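Local coordinates for protein type III secretion system effector HopBA1 (Pseudomonas syringae pv. aptata, PDB 5T09) that acts as a virulence factor recognized by the Arabidopsis resistance protein RBA1, which triggers plant cell death, and enhances RBA1 self-association, at residues I23-G35 with K198-V210. Numbering follows the deposited sequence.
Sequences INPSINVRPPRGG and KTDGPKDMRPGLV. With K (potassium ion), chain B.
N24 meets T199 and D200 where an Asx turn, overlapping a type I beta turn from N24 to I27, docks on the potassium-binding loop that leads into strand 209-214 of the parallel beta core. The backbone N of N24 donates to T199 O at 3.1 Å, with an N-H...O angle of 160°, the one backbone hydrogen bond between the segments. The N24 amide serves both sides of the contact. Its OD1 accepts from S26 N at 2.7 Å and also from S26 OG, the hydroxyl standing above the carbonyl plane and the N-H tilted out of it, both on the same face. Chi1 of -177°, with CG anti to the backbone N, carries the amide group to the contact, and ND2 is the end that packs against P207 CG and donates weakly to D200 OD1 at 3.4 Å. That bond is straight, although amide and carboxylate planes stand 78° apart.

K198 O accepts from H231 NE2, while I23 CG2 lies 3.3 Å from the same oxygen. At the end of the turn, buried I27 places CD1 3.5 Å from G208 O and near P207 CB; its other branch, CG2, meets L209 CD2, which V29 CG2 also touches at 3.9 Å. D200 OD1 meets N24 ND2, whereas the D200 carbonyl oxygen turns to the metal: potassium is bound by D200 O, P202 O and M205 O, each at 2.7 Å.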
ATOM      1  N   ILE A  23      -0.188   2.073 -22.202  1.00146.68           N
ATOM      2  CA  ILE A  23       0.375   2.150 -20.859  1.00110.31           C
ATOM      3  C   ILE A  23       1.846   1.746 -20.890  1.00109.76           C
ATOM      4  O   ILE A  23       2.279   1.020 -21.785  1.00 98.54           O
ATOM      5  CB  ILE A  23      -0.424   1.273 -19.870  1.00 96.05           C
ATOM      6  CG1 ILE A  23      -0.384  -0.199 -20.289  1.00114.89           C
ATOM      7  CG2 ILE A  23      -1.866   1.752 -19.777  1.00 93.28           C
ATOM      8  CD1 ILE A  23       0.660  -1.014 -19.565  1.00130.43           C
ATOM      9  N   ASN A  24       2.605   2.224 -19.908  1.00142.32           N
ATOM     10  CA  ASN A  24       4.032   1.959 -19.822  1.00118.33           C
ATOM     11  C   ASN A  24       4.302   0.457 -19.942  1.00 95.45           C
ATOM     12  O   ASN A  24       3.776  -0.323 -19.138  1.00 85.81           O
ATOM     13  CB  ASN A  24       4.576   2.490 -18.497  1.00 97.94           C
ATOM     14  CG  ASN A  24       6.081   2.321 -18.367  1.00 72.54           C
ATOM     15  OD1 ASN A  24       6.652   1.330 -18.821  1.00 67.30           O
ATOM     16  ND2 ASN A  24       6.731   3.296 -17.739  1.00 59.52           N
ATOM     17  N   PRO A  25       5.114   0.019 -20.914  1.00 89.99           N
ATOM     18  CA  PRO A  25       5.355  -1.427 -21.072  1.00 87.19           C
ATOM     19  C   PRO A  25       5.963  -2.105 -19.851  1.00 84.84           C
ATOM     20  O   PRO A  25       5.976  -3.342 -19.804  1.00 71.66           O
ATOM     21  CB  PRO A  25       6.307  -1.496 -22.273  1.00 86.56           C
ATOM     22  CG  PRO A  25       6.031  -0.255 -23.040  1.00 85.37           C
ATOM     23  CD  PRO A  25       5.706   0.793 -22.018  1.00 85.11           C
ATOM     24  N   SER A  26       6.476  -1.355 -18.874  1.00 93.47           N
ATOM     25  CA  SER A  26       6.940  -1.973 -17.637  1.00 86.35           C
ATOM     26  C   SER A  26       5.783  -2.363 -16.727  1.00 76.92           C
ATOM     27  O   SER A  26       5.959  -3.209 -15.842  1.00 69.46           O
ATOM     28  CB  SER A  26       7.889  -1.029 -16.895  1.00 75.86           C
ATOM     29  OG  SER A  26       7.212   0.129 -16.441  1.00 72.37           O
ATOM     30  N   ILE A  27       4.611  -1.765 -16.924  1.00 82.92           N
ATOM     31  CA  ILE A  27       3.403  -2.141 -16.199  1.00 74.06           C
ATOM     32  C   ILE A  27       2.747  -3.266 -16.994  1.00 80.27           C
ATOM     33  O   ILE A  27       2.140  -3.034 -18.043  1.00 75.07           O
ATOM     34  CB  ILE A  27       2.462  -0.950 -16.014  1.00 63.34           C
ATOM     35  CG1 ILE A  27       3.186   0.195 -15.299  1.00 57.65           C
ATOM     36  CG2 ILE A  27       1.232  -1.364 -15.209  1.00 62.39           C
ATOM     37  CD1 ILE A  27       2.454   1.515 -15.355  1.00 56.56           C
ATOM     38  N   ASN A  28       2.888  -4.494 -16.503  1.00 63.34           N
ATOM     39  CA  ASN A  28       2.282  -5.663 -17.127  1.00 67.93           C
ATOM     40  C   ASN A  28       0.959  -5.953 -16.428  1.00 61.52           C
ATOM     41  O   ASN A  28       0.942  -6.267 -15.234  1.00 58.77           O
ATOM     42  CB  ASN A  28       3.213  -6.872 -17.048  1.00 75.82           C
ATOM     43  CG  ASN A  28       4.479  -6.689 -17.867  1.00 84.55           C
ATOM     44  OD1 ASN A  28       4.524  -7.038 -19.047  1.00 90.67           O
ATOM     45  ND2 ASN A  28       5.515  -6.141 -17.241  1.00 81.56           N
ATOM     46  N   VAL A  29      -0.140  -5.841 -17.167  1.00 67.89           N
ATOM     47  CA  VAL A  29      -1.481  -6.000 -16.617  1.00 72.31           C
ATOM     48  C   VAL A  29      -2.008  -7.347 -17.099  1.00 80.70           C
ATOM     49  O   VAL A  29      -2.444  -7.484 -18.247  1.00 89.03           O
ATOM     50  CB  VAL A  29      -2.408  -4.851 -17.027  1.00 70.09           C
ATOM     51  CG1 VAL A  29      -3.776  -5.014 -16.376  1.00 65.20           C
ATOM     52  CG2 VAL A  29      -1.793  -3.510 -16.647  1.00 68.00           C
ATOM     53  N   ARG A  30      -1.971  -8.346 -16.214  1.00 79.45           N
ATOM     54  CA  ARG A  30      -2.463  -9.688 -16.502  1.00 90.12           C
ATOM     55  C   ARG A  30      -3.853  -9.862 -15.910  1.00101.33           C
ATOM     56  O   ARG A  30      -4.066  -9.496 -14.745  1.00 91.42           O
ATOM     57  CB  ARG A  30      -1.511 -10.731 -15.918  1.00 84.14           C
ATOM     58  CG  ARG A  30      -1.789 -12.158 -16.362  1.00 88.98           C
ATOM     59  CD  ARG A  30      -0.517 -13.003 -16.371  1.00101.73           C
ATOM     60  NE  ARG A  30       0.470 -12.514 -17.332  1.00107.31           N
ATOM     61  CZ  ARG A  30       1.583 -13.164 -17.665  1.00127.18           C
ATOM     62  NH1 ARG A  30       1.863 -14.341 -17.123  1.00137.22           N
ATOM     63  NH2 ARG A  30       2.417 -12.635 -18.550  1.00134.72           N
ATOM     64  N   PRO A  31      -4.829 -10.387 -16.649  1.00104.80           N
ATOM     65  CA  PRO A  31      -6.175 -10.563 -16.085  1.00103.97           C
ATOM     66  C   PRO A  31      -6.126 -11.343 -14.782  1.00 89.00           C
ATOM     67  O   PRO A  31      -5.486 -12.404 -14.716  1.00 80.51           O
ATOM     68  CB  PRO A  31      -6.916 -11.341 -17.180  1.00121.79           C
ATOM     69  CG  PRO A  31      -6.235 -10.935 -18.437  1.00122.41           C
ATOM     70  CD  PRO A  31      -4.786 -10.744 -18.078  1.00114.98           C
ATOM     71  N   PRO A  32      -6.791 -10.855 -13.731  1.00 89.18           N
ATOM     72  CA  PRO A  32      -6.647 -11.475 -12.405  1.00106.70           C
ATOM     73  C   PRO A  32      -6.798 -12.991 -12.440  1.00120.07           C
ATOM     74  O   PRO A  32      -7.660 -13.536 -13.134  1.00102.63           O
ATOM     75  CB  PRO A  32      -7.763 -10.816 -11.589  1.00 94.04           C
ATOM     76  CG  PRO A  32      -7.930  -9.485 -12.213  1.00 66.82           C
ATOM     77  CD  PRO A  32      -7.679  -9.679 -13.685  1.00 69.72           C
ATOM     78  N   ARG A  33      -5.949 -13.668 -11.667  1.00131.89           N
ATOM     79  CA  ARG A  33      -5.889 -15.130 -11.654  1.00138.18           C
ATOM     80  C   ARG A  33      -6.785 -15.703 -10.553  1.00131.90           C
ATOM     81  O   ARG A  33      -6.338 -16.396  -9.639  1.00132.39           O
ATOM     82  CB  ARG A  33      -4.447 -15.594 -11.475  1.00137.19           C
ATOM     83  CG  ARG A  33      -3.425 -14.915 -12.380  1.00130.41           C
ATOM     84  CD  ARG A  33      -2.014 -15.361 -12.015  1.00127.63           C
ATOM     85  NE  ARG A  33      -0.979 -14.686 -12.794  1.00126.63           N
ATOM     86  CZ  ARG A  33       0.328 -14.855 -12.605  1.00120.25           C
ATOM     87  NH1 ARG A  33       0.766 -15.678 -11.661  1.00113.35           N
ATOM     88  NH2 ARG A  33       1.201 -14.202 -13.358  1.00131.95           N
ATOM     89  N   GLY A  34      -8.076 -15.399 -10.653  1.00125.33           N
ATOM     90  CA  GLY A  34      -9.053 -15.969  -9.743  1.00103.29           C
ATOM     91  C   GLY A  34      -9.118 -15.307  -8.381  1.00 82.09           C
ATOM     92  O   GLY A  34      -9.574 -14.168  -8.255  1.00 84.65           O
ATOM     93  N   GLY A  35      -8.662 -16.019  -7.351  1.00 74.66           N
ATOM     94  CA  GLY A  35      -8.817 -15.583  -5.981  1.00 70.48           C
ATOM     95  C   GLY A  35      -8.152 -14.253  -5.682  1.00 69.50           C
ATOM     96  O   GLY A  35      -7.430 -13.691  -6.510  1.00 63.52           O
ATOM     97  N   LYS A 198      -3.248   5.105 -14.648  1.00 57.83           N
ATOM     98  CA  LYS A 198      -3.311   4.054 -15.658  1.00 66.35           C
ATOM     99  C   LYS A 198      -2.122   4.126 -16.606  1.00 65.98           C
ATOM    100  O   LYS A 198      -1.443   3.122 -16.848  1.00 71.57           O
ATOM    101  CB  LYS A 198      -4.621   4.153 -16.439  1.00 75.61           C
ATOM    102  CG  LYS A 198      -4.783   3.073 -17.503  1.00 88.58           C
ATOM    103  CD  LYS A 198      -6.095   3.213 -18.252  1.00103.93           C
ATOM    104  CE  LYS A 198      -6.233   2.141 -19.322  1.00119.04           C
ATOM    105  NZ  LYS A 198      -7.445   2.338 -20.166  1.00126.77           N
ATOM    106  N   THR A 199      -1.852   5.311 -17.152  1.00 70.83           N
ATOM    107  CA  THR A 199      -0.853   5.426 -18.210  1.00 79.94           C
ATOM    108  C   THR A 199       0.558   5.221 -17.670  1.00 74.42           C
ATOM    109  O   THR A 199       1.343   4.453 -18.239  1.00 73.90           O
ATOM    110  CB  THR A 199      -0.977   6.786 -18.899  1.00 82.70           C
ATOM    111  OG1 THR A 199      -0.706   7.832 -17.959  1.00 91.97           O
ATOM    112  CG2 THR A 199      -2.381   6.970 -19.465  1.00 80.62           C
ATOM    113  N   ASP A 200       0.901   5.893 -16.563  1.00 65.19           N
ATOM    114  CA  ASP A 200       2.285   5.910 -16.101  1.00 70.65           C
ATOM    115  C   ASP A 200       2.417   5.706 -14.593  1.00 67.59           C
ATOM    116  O   ASP A 200       3.456   6.057 -14.022  1.00 60.42           O
ATOM    117  CB  ASP A 200       2.951   7.234 -16.494  1.00 89.19           C
ATOM    118  CG  ASP A 200       4.302   7.035 -17.150  1.00104.51           C
ATOM    119  OD1 ASP A 200       5.043   6.120 -16.731  1.00106.72           O
ATOM    120  OD2 ASP A 200       4.623   7.792 -18.090  1.00112.74           O
ATOM    121  N   GLY A 201       1.411   5.138 -13.935  1.00 68.47           N
ATOM    122  CA  GLY A 201       1.452   4.961 -12.501  1.00 63.28           C
ATOM    123  C   GLY A 201       1.131   6.252 -11.774  1.00 50.03           C
ATOM    124  O   GLY A 201       0.776   7.260 -12.391  1.00 59.19           O
ATOM    125  N   PRO A 202       1.254   6.250 -10.446  1.00 44.00           N
ATOM    126  CA  PRO A 202       0.892   7.446  -9.677  1.00 42.23           C
ATOM    127  C   PRO A 202       1.705   8.660 -10.099  1.00 50.29           C
ATOM    128  O   PRO A 202       2.842   8.548 -10.558  1.00 49.50           O
ATOM    129  CB  PRO A 202       1.196   7.045  -8.230  1.00 39.29           C
ATOM    130  CG  PRO A 202       1.130   5.551  -8.228  1.00 41.62           C
ATOM    131  CD  PRO A 202       1.665   5.138  -9.571  1.00 41.73           C
ATOM    132  N   LYS A 203       1.103   9.835  -9.934  1.00 49.06           N
ATOM    133  CA  LYS A 203       1.784  11.075 -10.278  1.00 51.74           C
ATOM    134  C   LYS A 203       2.955  11.314  -9.334  1.00 46.56           C
ATOM    135  O   LYS A 203       2.856  11.092  -8.124  1.00 42.52           O
ATOM    136  CB  LYS A 203       0.810  12.252 -10.220  1.00 70.48           C
ATOM    137  CG  LYS A 203       1.455  13.598 -10.529  1.00 98.34           C
ATOM    138  CD  LYS A 203       0.427  14.651 -10.925  1.00126.93           C
ATOM    139  CE  LYS A 203      -0.550  14.948  -9.799  1.00149.24           C
ATOM    140  NZ  LYS A 203      -1.515  16.020 -10.175  1.00168.71           N
ATOM    141  N   ASP A 204       4.071  11.773  -9.898  1.00 49.29           N
ATOM    142  CA  ASP A 204       5.306  12.034  -9.158  1.00 53.67           C
ATOM    143  C   ASP A 204       5.867  10.781  -8.496  1.00 47.73           C
ATOM    144  O   ASP A 204       6.637  10.882  -7.538  1.00 42.46           O
ATOM    145  CB  ASP A 204       5.105  13.129  -8.104  1.00 53.00           C
ATOM    146  CG  ASP A 204       4.810  14.484  -8.720  1.00 57.33           C
ATOM    147  OD1 ASP A 204       5.390  14.795  -9.779  1.00 67.78           O
ATOM    148  OD2 ASP A 204       3.997  15.237  -8.143  1.00 55.67           O
HETATM  149  N   MSE A 205       5.496   9.597  -8.979  1.00 45.53           N
HETATM  150  CA  MSE A 205       6.067   8.350  -8.473  1.00 41.60           C
HETATM  151  C   MSE A 205       6.465   7.446  -9.637  1.00 49.01           C
HETATM  152  O   MSE A 205       6.067   7.680 -10.777  1.00 54.48           O
HETATM  153  CB  MSE A 205       5.075   7.631  -7.548  1.00 39.08           C
HETATM  154  CG  MSE A 205       4.445   8.540  -6.494  1.00 44.28           C
HETATM  155 SE   MSE A 205       3.329   7.600  -5.190  1.00 45.90          SE
HETATM  156  CE  MSE A 205       4.759   6.823  -4.108  1.00 38.52           C
ATOM    157  N   ARG A 206       7.257   6.416  -9.347  1.00 42.27           N
ATOM    158  CA  ARG A 206       7.747   5.536 -10.394  1.00 45.35           C
ATOM    159  C   ARG A 206       6.599   4.727 -11.000  1.00 46.54           C
ATOM    160  O   ARG A 206       5.646   4.368 -10.301  1.00 44.37           O
ATOM    161  CB  ARG A 206       8.796   4.580  -9.842  1.00 47.26           C
ATOM    162  CG  ARG A 206      10.035   5.250  -9.289  1.00 53.73           C
ATOM    163  CD  ARG A 206      10.767   4.298  -8.365  1.00 54.98           C
ATOM    164  NE  ARG A 206       9.977   4.014  -7.172  1.00 56.91           N
ATOM    165  CZ  ARG A 206      10.241   3.038  -6.309  1.00 52.23           C
ATOM    166  NH1 ARG A 206      11.281   2.239  -6.497  1.00 62.14           N
ATOM    167  NH2 ARG A 206       9.461   2.867  -5.253  1.00 44.99           N
ATOM    168  N   PRO A 207       6.676   4.404 -12.291  1.00 49.42           N
ATOM    169  CA  PRO A 207       5.627   3.575 -12.899  1.00 51.85           C
ATOM    170  C   PRO A 207       5.501   2.234 -12.190  1.00 52.11           C
ATOM    171  O   PRO A 207       6.494   1.611 -11.814  1.00 50.96           O
ATOM    172  CB  PRO A 207       6.098   3.402 -14.348  1.00 61.23           C
ATOM    173  CG  PRO A 207       7.068   4.505 -14.579  1.00 68.40           C
ATOM    174  CD  PRO A 207       7.724   4.760 -13.262  1.00 56.09           C
ATOM    175  N   GLY A 208       4.262   1.796 -12.007  1.00 50.29           N
ATOM    176  CA  GLY A 208       4.009   0.509 -11.388  1.00 48.79           C
ATOM    177  C   GLY A 208       2.564   0.109 -11.571  1.00 49.26           C
ATOM    178  O   GLY A 208       1.709   0.919 -11.940  1.00 52.31           O
ATOM    179  N   LEU A 209       2.305  -1.167 -11.306  1.00 54.38           N
ATOM    180  CA  LEU A 209       0.953  -1.707 -11.348  1.00 54.03           C
ATOM    181  C   LEU A 209       0.200  -1.250 -10.103  1.00 48.24           C
ATOM    182  O   LEU A 209       0.643  -1.503  -8.979  1.00 44.31           O
ATOM    183  CB  LEU A 209       1.013  -3.233 -11.436  1.00 65.69           C
ATOM    184  CG  LEU A 209      -0.253  -4.057 -11.712  1.00 70.73           C
ATOM    185  CD1 LEU A 209      -1.119  -4.212 -10.470  1.00 63.08           C
ATOM    186  CD2 LEU A 209      -1.051  -3.448 -12.847  1.00 78.80           C
ATOM    187  N   VAL A 210      -0.929  -0.570 -10.299  1.00 45.48           N
ATOM    188  CA  VAL A 210      -1.731  -0.040  -9.202  1.00 45.63           C
ATOM    189  C   VAL A 210      -2.951  -0.928  -9.016  1.00 51.46           C
ATOM    190  O   VAL A 210      -3.664  -1.231  -9.982  1.00 49.67           O
ATOM    191  CB  VAL A 210      -2.151   1.416  -9.465  1.00 43.47           C
ATOM    192  CG1 VAL A 210      -3.004   1.940  -8.316  1.00 43.98           C
ATOM    193  CG2 VAL A 210      -0.923   2.295  -9.658  1.00 42.06           C
TER
HETATM  194  K     K B 301       4.372   8.235 -12.766  1.00 51.21           K